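Local structure of succinate dehydrogenase subunit A (6LUM) at residues Met51-Ala56 against Lys88-Ala93; Arg111-Arg116 against Ala132-Asp137; Gly447-Ala452 against Tyr489-Val494. The protein probably serves as the FAD-carrying flavoprotein subunit of succinate dehydrogenase, oxidising succinate to fumarate and passing the electrons on towards the iron-sulfur subunit. All coordinates share one frame; numbering follows the deposited sequence.

Contact 1 (Met51-Ala56 against Lys88-Ala93); sequences MCAALA and KEAIDA
The branched side chain of I91 overlaps the A54-L55 turn and contributes more buried area than any other residue here. M51 and C52 form an edge strand of a small antiparallel sheet, and the chain leaving it passes across one flank of helix 80-100. A54 is the centre of an inverse gamma turn, closed by a weak bond from L55 N to A53 O (3.1 Å), and A53, A54 and L55 all touch the helix. A53 comes first, its CB 3.9 Å from A90 O and 4.5 Å from A90 CB. Next, I91 sends its two branches to different partners: CG1, beside the backbone N (chi1 -71°), lies against A54 O, which puts CG2 anti to that N and facing the CD2 methyl of L55. The two side chains run alongside each other, pointing opposite ways. An alanine at I91 is likely to open a gap beneath the turn and deprive the L55 methyl group of its neighbour on the helix. No hydrogen bond crosses between the two segments; methyl and methylene groups pack against each other and against backbone carbonyls, and helix 399-421 adds to the enclosure, with L402 meeting A90. The side chain of A90 lies about 12 Å from the bound FAD. At the far end of the turn, L55 CD2 meets I91 CG2 at 3.8 Å.

Contact 2 (Arg111-Arg116 against Ala132-Asp137); sequences RIDQRR and ACYAAD
The Y134 ring carries the R115 side chain over one face and has the backbone carbon of Q114 near its plane at the edge. R115 CD stands over that face, 3.9 Å from the ring centroid, in a CH-pi contact, and the guanidinium follows as an off-centre cation-pi partner, its CZ 4.4 Å from the same centroid. The guanidinium and ring planes are 34° apart, and one guanidinium face looks onto Y134 CB. With CG lodged between the backbone N and the carbonyl carbon (chi1 73°) and the chain extended as far as NE, R115 passes at a slant over the ring, CD above the CD1-CE1 side and NH1 near CD2. Strands 114-115 and 132-133 form a short, weakly bonded antiparallel pairing that rests on one hydrogen-bonded pair, R115 and A132: R115 N gives to A132 O at 2.9 Å, and A132 N gives to R115 O at 3.0 Å. The side chain of R115 lies about 7 Å from the bound FAD. At the other end of the ring, the phenol Y134 OH donates to D113 OD2 at 2.9 Å, arriving from above the carboxylate plane. Further back, I112 CG2 packs on C133 SG at 3.9 Å, and E157 of subunit B packs on R111 and I112.

Contact 3 (Gly447-Ala452 against Tyr489-Val494); sequences GNERVA and YSRITV
G447 lies in the loop that joins helix 433-443 to helix 451-465, and its N is met by the CG2 methyl of T493. In this loop-to-loop junction the lead-in to helix 451-465 lies against the loop after helix 472-488, part of the helical fumarate reductase flavoprotein C-terminal region. A side chain at G447 would head toward the backbone of R491 and I492, consistent with a glycine at a place where the loops run close. N448 follows, turning its amide toward R491, with OD1 at the edge of the guanidinium and in its plane, 3.5 Å from NE; the amide and guanidinium planes are 69° apart. E449 does most to join the segments. Its CB and CG pass alongside R491 O, and a bend at chi2 (-80°) carries the carboxylate back to the arginine, where OE2 makes a salt bridge with R491 NH2 at 3.4 Å. The two charged planes are turned 65° from each other, so the pairing is not a flat, two-pronged one. E449 O also accepts a weak hydrogen bond from T493 OG1 at 3.3 Å. R450 sits at the N-cap position and faces away from the other loop; it forms a salt bridge with D453 in the first turn of the helix, and W65 of subunit B packs against it. V451, inside that first turn, is buried, and helix 503-527 adds L511 beside it. The V451 side chain crosses that of I492 at a slant, V451 CG2 lying 3.9 Å from I492 CD1.

From the N terminus, contact 1 closes first, returning helix 80-100 to the loop that leaves strand 51-52, with helix 63-73 inside the loop it closes. Contact 2 opens only after that, pairing strands 114-115 and 132-133 across a connection without helix or strand. The two are in series, neither nested nor crossed, yet they touch: M51 O probably accepts a hydrogen bond from C133 N, which places strand 132-133 centrally in a three-stranded antiparallel sheet, and L55 packs on C133. Contact 3, again in series, closes much later, tying the lead-in to helix 451-465 to the loop after helix 472-488, on the opposite side of the chain's centre, about 49 Å from both others between centres.

Contact 1 (Met51-Ala56 against Lys88-Ala93)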
ATOM      1  N   MET D  51      11.965  23.297 -28.079  1.00 26.81           N
ATOM      2  CA  MET D  51      11.419  22.155 -28.795  1.00 26.81           C
ATOM      3  C   MET D  51      10.211  22.649 -29.572  1.00 26.81           C
ATOM      4  O   MET D  51       9.256  23.145 -28.976  1.00 26.81           O
ATOM      5  CB  MET D  51      11.031  21.053 -27.818  1.00 26.81           C
ATOM      6  CG  MET D  51      10.190  19.968 -28.406  1.00 26.81           C
ATOM      7  SD  MET D  51       9.879  18.667 -27.210  1.00 26.81           S
ATOM      8  CE  MET D  51       9.895  19.633 -25.714  1.00 26.81           C
ATOM      9  N   CYS D  52      10.260  22.563 -30.896  1.00 29.45           N
ATOM     10  CA  CYS D  52       9.262  23.236 -31.715  1.00 29.45           C
ATOM     11  C   CYS D  52       8.073  22.332 -31.994  1.00 29.45           C
ATOM     12  O   CYS D  52       8.230  21.146 -32.279  1.00 29.45           O
ATOM     13  CB  CYS D  52       9.868  23.717 -33.033  1.00 29.45           C
ATOM     14  SG  CYS D  52      10.094  22.448 -34.282  1.00 29.45           S
ATOM     15  N   ALA D  53       6.879  22.905 -31.895  1.00 34.41           N
ATOM     16  CA  ALA D  53       5.642  22.212 -32.213  1.00 34.41           C
ATOM     17  C   ALA D  53       4.589  23.259 -32.521  1.00 34.41           C
ATOM     18  O   ALA D  53       4.642  24.377 -32.005  1.00 34.41           O
ATOM     19  CB  ALA D  53       5.181  21.310 -31.069  1.00 34.41           C
ATOM     20  N   ALA D  54       3.637  22.890 -33.375  1.00 34.33           N
ATOM     21  CA  ALA D  54       2.571  23.803 -33.780  1.00 34.33           C
ATOM     22  C   ALA D  54       1.401  23.640 -32.817  1.00 34.33           C
ATOM     23  O   ALA D  54       0.409  22.966 -33.092  1.00 34.33           O
ATOM     24  CB  ALA D  54       2.161  23.541 -35.222  1.00 34.33           C
ATOM     25  N   LEU D  55       1.538  24.269 -31.652  1.00 37.31           N
ATOM     26  CA  LEU D  55       0.481  24.265 -30.649  1.00 37.31           C
ATOM     27  C   LEU D  55      -0.462  25.445 -30.797  1.00 37.31           C
ATOM     28  O   LEU D  55      -1.652  25.317 -30.490  1.00 37.31           O
ATOM     29  CB  LEU D  55       1.076  24.287 -29.241  1.00 37.31           C
ATOM     30  CG  LEU D  55       1.886  23.104 -28.717  1.00 37.31           C
ATOM     31  CD1 LEU D  55       2.439  23.441 -27.353  1.00 37.31           C
ATOM     32  CD2 LEU D  55       1.036  21.854 -28.647  1.00 37.31           C
ATOM     33  N   ALA D  56       0.048  26.591 -31.247  1.00 39.08           N
ATOM     34  CA  ALA D  56      -0.743  27.805 -31.430  1.00 39.08           C
ATOM     35  C   ALA D  56      -1.418  28.221 -30.119  1.00 39.08           C
ATOM     36  O   ALA D  56      -2.638  28.179 -29.962  1.00 39.08           O
ATOM     37  CB  ALA D  56      -1.772  27.623 -32.551  1.00 39.08           C
ATOM     38  N   LYS D  88       2.691  16.098 -37.195  1.00 36.09           N
ATOM     39  CA  LYS D  88       1.372  15.822 -36.653  1.00 36.09           C
ATOM     40  C   LYS D  88       1.414  14.885 -35.457  1.00 36.09           C
ATOM     41  O   LYS D  88       0.375  14.682 -34.822  1.00 36.09           O
ATOM     42  CB  LYS D  88       0.456  15.256 -37.732  1.00 36.09           C
ATOM     43  CG  LYS D  88       0.811  13.878 -38.207  1.00 36.09           C
ATOM     44  CD  LYS D  88      -0.102  13.466 -39.338  1.00 36.09           C
ATOM     45  CE  LYS D  88      -1.508  13.221 -38.826  1.00 36.09           C
ATOM     46  NZ  LYS D  88      -2.400  12.689 -39.890  1.00 36.09           N
ATOM     47  N   GLU D  89       2.569  14.308 -35.128  1.00 33.17           N
ATOM     48  CA  GLU D  89       2.746  13.697 -33.822  1.00 33.17           C
ATOM     49  C   GLU D  89       3.529  14.584 -32.872  1.00 33.17           C
ATOM     50  O   GLU D  89       3.567  14.304 -31.672  1.00 33.17           O
ATOM     51  CB  GLU D  89       3.448  12.346 -33.956  1.00 33.17           C
ATOM     52  CG  GLU D  89       2.705  11.349 -34.810  1.00 33.17           C
ATOM     53  CD  GLU D  89       2.924   9.922 -34.357  1.00 33.17           C
ATOM     54  OE1 GLU D  89       3.537   9.723 -33.289  1.00 33.17           O
ATOM     55  OE2 GLU D  89       2.481   8.994 -35.065  1.00 33.17           O
ATOM     56  N   ALA D  90       4.144  15.648 -33.383  1.00 30.31           N
ATOM     57  CA  ALA D  90       4.932  16.542 -32.553  1.00 30.31           C
ATOM     58  C   ALA D  90       4.054  17.286 -31.579  1.00 30.31           C
ATOM     59  O   ALA D  90       4.447  17.527 -30.427  1.00 30.31           O
ATOM     60  CB  ALA D  90       5.673  17.533 -33.435  1.00 30.31           C
ATOM     61  N   ILE D  91       2.876  17.690 -32.041  1.00 32.60           N
ATOM     62  CA  ILE D  91       1.945  18.348 -31.112  1.00 32.60           C
ATOM     63  C   ILE D  91       1.749  17.500 -29.854  1.00 32.60           C
ATOM     64  O   ILE D  91       1.969  17.955 -28.719  1.00 32.60           O
ATOM     65  CB  ILE D  91       0.602  18.652 -31.796  1.00 32.60           C
ATOM     66  CG1 ILE D  91       0.751  19.777 -32.818  1.00 32.60           C
ATOM     67  CG2 ILE D  91      -0.425  19.021 -30.763  1.00 32.60           C
ATOM     68  CD1 ILE D  91       1.038  19.311 -34.211  1.00 32.60           C
ATOM     69  N   ASP D  92       1.368  16.238 -30.039  1.00 32.02           N
ATOM     70  CA  ASP D  92       1.077  15.377 -28.901  1.00 32.02           C
ATOM     71  C   ASP D  92       2.347  14.955 -28.172  1.00 32.02           C
ATOM     72  O   ASP D  92       2.294  14.639 -26.983  1.00 32.02           O
ATOM     73  CB  ASP D  92       0.292  14.156 -29.373  1.00 32.02           C
ATOM     74  CG  ASP D  92      -0.485  13.488 -28.256  1.00 32.02           C
ATOM     75  OD1 ASP D  92      -0.027  13.499 -27.097  1.00 32.02           O
ATOM     76  OD2 ASP D  92      -1.575  12.949 -28.542  1.00 32.02           O
ATOM     77  N   ALA D  93       3.498  14.967 -28.845  1.00 26.95           N
ATOM     78  CA  ALA D  93       4.758  14.707 -28.150  1.00 26.95           C
ATOM     79  C   ALA D  93       5.036  15.772 -27.099  1.00 26.95           C
ATOM     80  O   ALA D  93       5.339  15.456 -25.941  1.00 26.95           O
ATOM     81  CB  ALA D  93       5.905  14.637 -29.153  1.00 26.95           C
TER

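Contact 2 (Arg111-Arg116 against Ala132-Asp137)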
ATOM      1  N   ARG D 111      -0.847  28.193 -19.899  1.00 42.55           N
ATOM      2  CA  ARG D 111      -0.871  26.899 -20.568  1.00 42.55           C
ATOM      3  C   ARG D 111       0.524  26.410 -20.956  1.00 42.55           C
ATOM      4  O   ARG D 111       1.019  25.454 -20.357  1.00 42.55           O
ATOM      5  CB  ARG D 111      -1.769  26.974 -21.802  1.00 42.55           C
ATOM      6  CG  ARG D 111      -3.228  26.647 -21.530  1.00 42.55           C
ATOM      7  CD  ARG D 111      -4.122  27.283 -22.569  1.00 42.55           C
ATOM      8  NE  ARG D 111      -3.753  28.676 -22.792  1.00 42.55           N
ATOM      9  CZ  ARG D 111      -4.075  29.372 -23.874  1.00 42.55           C
ATOM     10  NH1 ARG D 111      -4.777  28.803 -24.845  1.00 42.55           N
ATOM     11  NH2 ARG D 111      -3.691  30.635 -23.989  1.00 42.55           N
ATOM     12  N   ILE D 112       1.172  27.075 -21.921  1.00 32.86           N
ATOM     13  CA  ILE D 112       2.584  26.899 -22.281  1.00 32.86           C
ATOM     14  C   ILE D 112       3.029  28.123 -23.066  1.00 32.86           C
ATOM     15  O   ILE D 112       2.380  28.513 -24.038  1.00 32.86           O
ATOM     16  CB  ILE D 112       2.863  25.632 -23.117  1.00 32.86           C
ATOM     17  CG1 ILE D 112       2.889  24.359 -22.275  1.00 32.86           C
ATOM     18  CG2 ILE D 112       4.178  25.759 -23.840  1.00 32.86           C
ATOM     19  CD1 ILE D 112       2.885  23.094 -23.085  1.00 32.86           C
ATOM     20  N   ASP D 113       4.156  28.705 -22.693  1.00 36.80           N
ATOM     21  CA  ASP D 113       4.678  29.848 -23.417  1.00 36.80           C
ATOM     22  C   ASP D 113       5.548  29.373 -24.567  1.00 36.80           C
ATOM     23  O   ASP D 113       6.206  28.336 -24.482  1.00 36.80           O
ATOM     24  CB  ASP D 113       5.483  30.753 -22.490  1.00 36.80           C
ATOM     25  CG  ASP D 113       5.881  32.051 -23.148  1.00 36.80           C
ATOM     26  OD1 ASP D 113       5.300  32.384 -24.197  1.00 36.80           O
ATOM     27  OD2 ASP D 113       6.776  32.738 -22.619  1.00 36.80           O
ATOM     28  N   GLN D 114       5.543  30.141 -25.651  1.00 36.20           N
ATOM     29  CA  GLN D 114       6.307  29.814 -26.842  1.00 36.20           C
ATOM     30  C   GLN D 114       7.104  31.028 -27.278  1.00 36.20           C
ATOM     31  O   GLN D 114       6.812  32.158 -26.886  1.00 36.20           O
ATOM     32  CB  GLN D 114       5.397  29.352 -27.972  1.00 36.20           C
ATOM     33  CG  GLN D 114       4.335  28.404 -27.515  1.00 36.20           C
ATOM     34  CD  GLN D 114       3.866  27.510 -28.617  1.00 36.20           C
ATOM     35  OE1 GLN D 114       4.172  27.739 -29.783  1.00 36.20           O
ATOM     36  NE2 GLN D 114       3.125  26.477 -28.262  1.00 36.20           N
ATOM     37  N   ARG D 115       8.125  30.789 -28.094  1.00 39.37           N
ATOM     38  CA  ARG D 115       8.966  31.874 -28.569  1.00 39.37           C
ATOM     39  C   ARG D 115       9.412  31.591 -29.993  1.00 39.37           C
ATOM     40  O   ARG D 115       9.332  30.461 -30.482  1.00 39.37           O
ATOM     41  CB  ARG D 115      10.183  32.080 -27.670  1.00 39.37           C
ATOM     42  CG  ARG D 115      11.232  31.011 -27.814  1.00 39.37           C
ATOM     43  CD  ARG D 115      12.237  31.071 -26.681  1.00 39.37           C
ATOM     44  NE  ARG D 115      13.367  30.180 -26.919  1.00 39.37           N
ATOM     45  CZ  ARG D 115      14.215  29.783 -25.979  1.00 39.37           C
ATOM     46  NH1 ARG D 115      14.066  30.197 -24.729  1.00 39.37           N
ATOM     47  NH2 ARG D 115      15.213  28.973 -26.289  1.00 39.37           N
ATOM     48  N   ARG D 116       9.883  32.645 -30.653  1.00 44.04           N
ATOM     49  CA  ARG D 116      10.312  32.553 -32.038  1.00 44.04           C
ATOM     50  C   ARG D 116      11.740  32.043 -32.117  1.00 44.04           C
ATOM     51  O   ARG D 116      12.539  32.227 -31.196  1.00 44.04           O
ATOM     52  CB  ARG D 116      10.212  33.909 -32.731  1.00 44.04           C
ATOM     53  CG  ARG D 116      11.121  34.963 -32.146  1.00 44.04           C
ATOM     54  CD  ARG D 116      11.014  36.259 -32.916  1.00 44.04           C
ATOM     55  NE  ARG D 116       9.657  36.494 -33.394  1.00 44.04           N
ATOM     56  CZ  ARG D 116       9.270  37.594 -34.032  1.00 44.04           C
ATOM     57  NH1 ARG D 116      10.140  38.565 -34.270  1.00 44.04           N
ATOM     58  NH2 ARG D 116       8.013  37.721 -34.435  1.00 44.04           N
ATOM     59  N   ALA D 132       8.577  27.634 -30.910  1.00 33.79           N
ATOM     60  CA  ALA D 132       9.417  26.816 -30.040  1.00 33.79           C
ATOM     61  C   ALA D 132       8.973  26.912 -28.590  1.00 33.79           C
ATOM     62  O   ALA D 132       8.986  27.997 -28.003  1.00 33.79           O
ATOM     63  CB  ALA D 132      10.873  27.245 -30.174  1.00 33.79           C
ATOM     64  N   CYS D 133       8.564  25.782 -28.019  1.00 34.51           N
ATOM     65  CA  CYS D 133       8.395  25.680 -26.584  1.00 34.51           C
ATOM     66  C   CYS D 133       9.762  25.661 -25.909  1.00 34.51           C
ATOM     67  O   CYS D 133      10.795  25.450 -26.545  1.00 34.51           O
ATOM     68  CB  CYS D 133       7.631  24.412 -26.228  1.00 34.51           C
ATOM     69  SG  CYS D 133       6.008  24.303 -26.946  1.00 34.51           S
ATOM     70  N   TYR D 134       9.765  25.868 -24.602  1.00 29.78           N
ATOM     71  CA  TYR D 134      11.017  25.863 -23.860  1.00 29.78           C
ATOM     72  C   TYR D 134      10.688  25.757 -22.383  1.00 29.78           C
ATOM     73  O   TYR D 134       9.534  25.893 -21.971  1.00 29.78           O
ATOM     74  CB  TYR D 134      11.862  27.104 -24.153  1.00 29.78           C
ATOM     75  CG  TYR D 134      11.239  28.417 -23.755  1.00 29.78           C
ATOM     76  CD1 TYR D 134      10.107  28.892 -24.387  1.00 29.78           C
ATOM     77  CD2 TYR D 134      11.797  29.192 -22.758  1.00 29.78           C
ATOM     78  CE1 TYR D 134       9.541  30.088 -24.025  1.00 29.78           C
ATOM     79  CE2 TYR D 134      11.239  30.393 -22.393  1.00 29.78           C
ATOM     80  CZ  TYR D 134      10.112  30.835 -23.028  1.00 29.78           C
ATOM     81  OH  TYR D 134       9.555  32.034 -22.663  1.00 29.78           O
ATOM     82  N   ALA D 135      11.717  25.481 -21.595  1.00 21.64           N
ATOM     83  CA  ALA D 135      11.611  25.411 -20.148  1.00 21.64           C
ATOM     84  C   ALA D 135      12.420  26.482 -19.451  1.00 21.64           C
ATOM     85  O   ALA D 135      11.980  27.030 -18.442  1.00 21.64           O
ATOM     86  CB  ALA D 135      12.064  24.039 -19.650  1.00 21.64           C
ATOM     87  N   ALA D 136      13.602  26.771 -19.962  1.00 21.64           N
ATOM     88  CA  ALA D 136      14.491  27.776 -19.412  1.00 21.64           C
ATOM     89  C   ALA D 136      15.611  27.944 -20.415  1.00 21.64           C
ATOM     90  O   ALA D 136      15.442  27.630 -21.594  1.00 21.64           O
ATOM     91  CB  ALA D 136      15.025  27.377 -18.042  1.00 21.64           C
ATOM     92  N   ASP D 137      16.741  28.469 -19.975  1.00 25.67           N
ATOM     93  CA  ASP D 137      17.963  28.285 -20.742  1.00 25.67           C
ATOM     94  C   ASP D 137      18.389  26.818 -20.786  1.00 25.67           C
ATOM     95  O   ASP D 137      19.455  26.504 -21.314  1.00 25.67           O
ATOM     96  CB  ASP D 137      19.087  29.132 -20.154  1.00 25.67           C
ATOM     97  CG  ASP D 137      20.163  29.437 -21.163  1.00 25.67           C
ATOM     98  OD1 ASP D 137      19.813  29.730 -22.326  1.00 25.67           O
ATOM     99  OD2 ASP D 137      21.356  29.384 -20.799  1.00 25.67           O
TER

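Contact 3 (Gly447-Ala452 against Tyr489-Val494)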
ATOM      1  N   GLY D 447      52.858  -2.615 -28.683  1.00 40.45           N
ATOM      2  CA  GLY D 447      53.258  -1.966 -29.912  1.00 40.45           C
ATOM      3  C   GLY D 447      54.091  -0.731 -29.645  1.00 40.45           C
ATOM      4  O   GLY D 447      54.761  -0.608 -28.618  1.00 40.45           O
ATOM      5  N   ASN D 448      54.042   0.207 -30.589  1.00 42.15           N
ATOM      6  CA  ASN D 448      54.867   1.405 -30.497  1.00 42.15           C
ATOM      7  C   ASN D 448      54.142   2.664 -30.958  1.00 42.15           C
ATOM      8  O   ASN D 448      54.795   3.632 -31.354  1.00 42.15           O
ATOM      9  CB  ASN D 448      56.163   1.222 -31.293  1.00 42.15           C
ATOM     10  CG  ASN D 448      55.914   0.905 -32.756  1.00 42.15           C
ATOM     11  OD1 ASN D 448      54.778   0.886 -33.215  1.00 42.15           O
ATOM     12  ND2 ASN D 448      56.986   0.658 -33.496  1.00 42.15           N
ATOM     13  N   GLU D 449      52.813   2.677 -30.919  1.00 36.32           N
ATOM     14  CA  GLU D 449      52.030   3.843 -31.294  1.00 36.32           C
ATOM     15  C   GLU D 449      51.207   4.310 -30.104  1.00 36.32           C
ATOM     16  O   GLU D 449      50.962   3.556 -29.161  1.00 36.32           O
ATOM     17  CB  GLU D 449      51.107   3.541 -32.474  1.00 36.32           C
ATOM     18  CG  GLU D 449      51.814   2.973 -33.675  1.00 36.32           C
ATOM     19  CD  GLU D 449      52.491   4.030 -34.500  1.00 36.32           C
ATOM     20  OE1 GLU D 449      52.230   5.224 -34.260  1.00 36.32           O
ATOM     21  OE2 GLU D 449      53.283   3.669 -35.394  1.00 36.32           O
ATOM     22  N   ARG D 450      50.778   5.565 -30.152  1.00 28.09           N
ATOM     23  CA  ARG D 450      49.999   6.158 -29.080  1.00 28.09           C
ATOM     24  C   ARG D 450      48.595   6.463 -29.574  1.00 28.09           C
ATOM     25  O   ARG D 450      48.423   7.129 -30.600  1.00 28.09           O
ATOM     26  CB  ARG D 450      50.663   7.429 -28.558  1.00 28.09           C
ATOM     27  CG  ARG D 450      50.302   7.747 -27.124  1.00 28.09           C
ATOM     28  CD  ARG D 450      50.739   9.136 -26.735  1.00 28.09           C
ATOM     29  NE  ARG D 450      52.133   9.166 -26.316  1.00 28.09           N
ATOM     30  CZ  ARG D 450      53.059   9.930 -26.877  1.00 28.09           C
ATOM     31  NH1 ARG D 450      54.303   9.898 -26.434  1.00 28.09           N
ATOM     32  NH2 ARG D 450      52.740  10.728 -27.882  1.00 28.09           N
ATOM     33  N   VAL D 451      47.596   5.974 -28.838  1.00 19.60           N
ATOM     34  CA  VAL D 451      46.209   6.180 -29.233  1.00 19.60           C
ATOM     35  C   VAL D 451      45.893   7.661 -29.318  1.00 19.60           C
ATOM     36  O   VAL D 451      45.195   8.109 -30.233  1.00 19.60           O
ATOM     37  CB  VAL D 451      45.267   5.463 -28.256  1.00 19.60           C
ATOM     38  CG1 VAL D 451      43.853   5.906 -28.480  1.00 19.60           C
ATOM     39  CG2 VAL D 451      45.384   3.984 -28.427  1.00 19.60           C
ATOM     40  N   ALA D 452      46.393   8.448 -28.368  1.00 20.02           N
ATOM     41  CA  ALA D 452      46.139   9.881 -28.397  1.00 20.02           C
ATOM     42  C   ALA D 452      46.739  10.520 -29.636  1.00 20.02           C
ATOM     43  O   ALA D 452      46.142  11.425 -30.222  1.00 20.02           O
ATOM     44  CB  ALA D 452      46.690  10.534 -27.137  1.00 20.02           C
ATOM     45  N   TYR D 489      46.947   2.096 -36.558  1.00 21.33           N
ATOM     46  CA  TYR D 489      46.104   1.572 -35.492  1.00 21.33           C
ATOM     47  C   TYR D 489      46.317   0.086 -35.272  1.00 21.33           C
ATOM     48  O   TYR D 489      45.994  -0.423 -34.198  1.00 21.33           O
ATOM     49  CB  TYR D 489      44.637   1.850 -35.817  1.00 21.33           C
ATOM     50  CG  TYR D 489      43.634   1.320 -34.823  1.00 21.33           C
ATOM     51  CD1 TYR D 489      43.276   2.056 -33.715  1.00 21.33           C
ATOM     52  CD2 TYR D 489      43.028   0.098 -35.010  1.00 21.33           C
ATOM     53  CE1 TYR D 489      42.360   1.583 -32.815  1.00 21.33           C
ATOM     54  CE2 TYR D 489      42.113  -0.382 -34.115  1.00 21.33           C
ATOM     55  CZ  TYR D 489      41.781   0.367 -33.022  1.00 21.33           C
ATOM     56  OH  TYR D 489      40.864  -0.112 -32.127  1.00 21.33           O
ATOM     57  N   SER D 490      46.868  -0.616 -36.260  1.00 25.32           N
ATOM     58  CA  SER D 490      47.104  -2.047 -36.137  1.00 25.32           C
ATOM     59  C   SER D 490      48.043  -2.391 -34.992  1.00 25.32           C
ATOM     60  O   SER D 490      48.046  -3.535 -34.530  1.00 25.32           O
ATOM     61  CB  SER D 490      47.677  -2.582 -37.443  1.00 25.32           C
ATOM     62  OG  SER D 490      48.020  -3.945 -37.322  1.00 25.32           O
ATOM     63  N   ARG D 491      48.843  -1.433 -34.530  1.00 31.90           N
ATOM     64  CA  ARG D 491      49.840  -1.665 -33.491  1.00 31.90           C
ATOM     65  C   ARG D 491      49.778  -0.526 -32.472  1.00 31.90           C
ATOM     66  O   ARG D 491      50.508   0.457 -32.564  1.00 31.90           O
ATOM     67  CB  ARG D 491      51.208  -1.803 -34.124  1.00 31.90           C
ATOM     68  CG  ARG D 491      51.574  -0.674 -35.054  1.00 31.90           C
ATOM     69  CD  ARG D 491      52.897  -0.922 -35.710  1.00 31.90           C
ATOM     70  NE  ARG D 491      53.394   0.280 -36.362  1.00 31.90           N
ATOM     71  CZ  ARG D 491      53.150   0.596 -37.625  1.00 31.90           C
ATOM     72  NH1 ARG D 491      52.418  -0.210 -38.377  1.00 31.90           N
ATOM     73  NH2 ARG D 491      53.644   1.712 -38.137  1.00 31.90           N
ATOM     74  N   ILE D 492      48.917  -0.673 -31.472  1.00 29.40           N
ATOM     75  CA  ILE D 492      48.806   0.332 -30.425  1.00 29.40           C
ATOM     76  C   ILE D 492      49.086  -0.319 -29.084  1.00 29.40           C
ATOM     77  O   ILE D 492      49.217  -1.543 -28.989  1.00 29.40           O
ATOM     78  CB  ILE D 492      47.424   1.007 -30.416  1.00 29.40           C
ATOM     79  CG1 ILE D 492      46.327  -0.049 -30.478  1.00 29.40           C
ATOM     80  CG2 ILE D 492      47.295   2.005 -31.549  1.00 29.40           C
ATOM     81  CD1 ILE D 492      44.986   0.471 -30.109  1.00 29.40           C
ATOM     82  N   THR D 493      49.160   0.492 -28.037  1.00 36.26           N
ATOM     83  CA  THR D 493      49.462   0.009 -26.702  1.00 36.26           C
ATOM     84  C   THR D 493      48.380   0.455 -25.739  1.00 36.26           C
ATOM     85  O   THR D 493      48.126   1.652 -25.593  1.00 36.26           O
ATOM     86  CB  THR D 493      50.817   0.528 -26.218  1.00 36.26           C
ATOM     87  OG1 THR D 493      50.809   1.958 -26.231  1.00 36.26           O
ATOM     88  CG2 THR D 493      51.921   0.034 -27.107  1.00 36.26           C
ATOM     89  N   VAL D 494      47.741  -0.507 -25.101  1.00 34.75           N
ATOM     90  CA  VAL D 494      46.940  -0.248 -23.916  1.00 34.75           C
ATOM     91  C   VAL D 494      47.838  -0.449 -22.708  1.00 34.75           C
ATOM     92  O   VAL D 494      48.268  -1.573 -22.428  1.00 34.75           O
ATOM     93  CB  VAL D 494      45.721  -1.179 -23.863  1.00 34.75           C
ATOM     94  CG1 VAL D 494      44.857  -0.831 -22.691  1.00 34.75           C
ATOM     95  CG2 VAL D 494      44.930  -1.067 -25.139  1.00 34.75           C
TER